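Local coordinates for centrosomal protein of 104 kDa (Homo sapiens, PDB 5LPH) that is required for ciliogenesis and for the structural integrity of the ciliary tip, and interacts with tubulin, the piece here being its TOG domain, at residues Arg233-Glu236 with Val237-Ala241. Residues are numbered along the deposited sequence; the frame is centred on the assembly and turned at random.
Sequences RVYE and VRETA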
# COMPACT_ATOMS: atom_id res chain seq x y z
N ARG A 233 13.65 9.36 15.48
CA ARG A 233 13.94 10.73 15.95
C ARG A 233 12.71 11.54 16.38
O ARG A 233 12.80 12.42 17.23
CB ARG A 233 14.72 11.51 14.88
CG ARG A 233 13.89 11.96 13.68
CD ARG A 233 14.77 12.51 12.56
NE ARG A 233 13.95 13.06 11.48
CZ ARG A 233 13.30 12.34 10.56
NH1 ARG A 233 13.35 11.00 10.54
NH2 ARG A 233 12.58 12.96 9.63
N VAL A 234 11.56 11.23 15.79
CA VAL A 234 10.31 11.96 16.01
C VAL A 234 9.62 11.40 17.25
O VAL A 234 9.37 10.20 17.32
CB VAL A 234 9.36 11.83 14.80
CG1 VAL A 234 8.06 12.62 15.01
CG2 VAL A 234 10.07 12.30 13.53
N TYR A 235 9.31 12.28 18.20
CA TYR A 235 8.69 11.90 19.48
C TYR A 235 7.37 11.14 19.29
O TYR A 235 7.14 10.10 19.91
CB TYR A 235 8.44 13.14 20.36
CG TYR A 235 7.71 12.84 21.66
CD1 TYR A 235 8.39 12.31 22.76
CD2 TYR A 235 6.34 13.06 21.78
CE1 TYR A 235 7.73 12.03 23.94
CE2 TYR A 235 5.66 12.78 22.96
CZ TYR A 235 6.36 12.26 24.04
OH TYR A 235 5.70 11.98 25.21
N GLU A 236 6.52 11.68 18.43
CA GLU A 236 5.20 11.09 18.16
C GLU A 236 5.28 9.66 17.56
O GLU A 236 4.41 8.82 17.83
CB GLU A 236 4.38 12.05 17.29
CG GLU A 236 2.88 11.83 17.28
CD GLU A 236 2.16 12.85 16.41
OE1 GLU A 236 0.96 13.06 16.62
OE2 GLU A 236 2.79 13.45 15.53
N VAL A 237 6.31 9.38 16.76
CA VAL A 237 6.56 8.02 16.26
C VAL A 237 6.89 7.06 17.41
O VAL A 237 6.31 5.98 17.51
CB VAL A 237 7.68 7.98 15.18
CG1 VAL A 237 8.16 6.55 14.89
CG2 VAL A 237 7.20 8.65 13.90
N ARG A 238 7.83 7.46 18.25
CA ARG A 238 8.21 6.66 19.43
C ARG A 238 7.02 6.43 20.34
O ARG A 238 6.81 5.31 20.81
CB ARG A 238 9.33 7.35 20.21
CG ARG A 238 10.64 7.50 19.46
CD ARG A 238 11.79 7.80 20.42
NE ARG A 238 11.61 9.05 21.15
CZ ARG A 238 11.92 10.27 20.70
NH1 ARG A 238 12.42 10.45 19.48
NH2 ARG A 238 11.72 11.33 21.48
N GLU A 239 6.23 7.48 20.57
CA GLU A 239 5.04 7.39 21.42
C GLU A 239 3.99 6.39 20.88
O GLU A 239 3.36 5.69 21.66
CB GLU A 239 4.41 8.78 21.61
CG GLU A 239 3.34 8.84 22.70
CD GLU A 239 2.68 10.21 22.82
OE1 GLU A 239 2.98 11.12 22.02
OE2 GLU A 239 1.84 10.38 23.73
N THR A 240 3.82 6.33 19.56
CA THR A 240 2.87 5.38 18.95
C THR A 240 3.38 3.93 19.05
O THR A 240 2.60 3.00 19.20
CB THR A 240 2.55 5.72 17.47
OG1 THR A 240 2.35 7.13 17.31
CG2 THR A 240 1.30 4.97 16.99
N ALA A 241 4.70 3.75 18.94
CA ALA A 241 5.32 2.43 19.13
C ALA A 241 5.01 1.86 20.52
O ALA A 241 4.69 0.67 20.66
CB ALA A 241 6.81 2.50 18.91
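Val234 stands at the N-cap of helix 235-252, in the HEAT 2 repeat of the TOG domain, and the first turn closes as its O takes the amide of Arg238 (N to O 3.3 Å), while Glu239 N reaches Tyr235 O at 2.9 Å. The Arg238 side chain turns back over this start: with CG beside its own backbone N (chi1 -64°) and a bend at chi3, it lays one guanidinium face against Tyr235 CA. Its NH1 is hydrogen-bonded to His232 O and adds a weaker bond to Arg233 O (3.0 Å), while NH2 sits 3.7 Å from Tyr235 CD1. The two planes stand 79° apart, and because NH2 lies near the ring plane and not above its face, this is an edge contact and not a cation-pi stack. Further round the ring, Glu239 OE1 comes obliquely to within 3.3 Å of Tyr235 CE2. One residue further along, Thr240 OG1 and Thr240 N grip Glu236 O from opposite faces of its carbonyl plane, OG1 at 2.7 Å. On the side turned to helix 193-210, Val237 CG2 meets Val234 CB, and Val237 also packs on Ala196 and Met197. Arg238 thus ties the preceding loop to the first turn, and its positive charge probably polarises the carbonyls of His232 and Arg233.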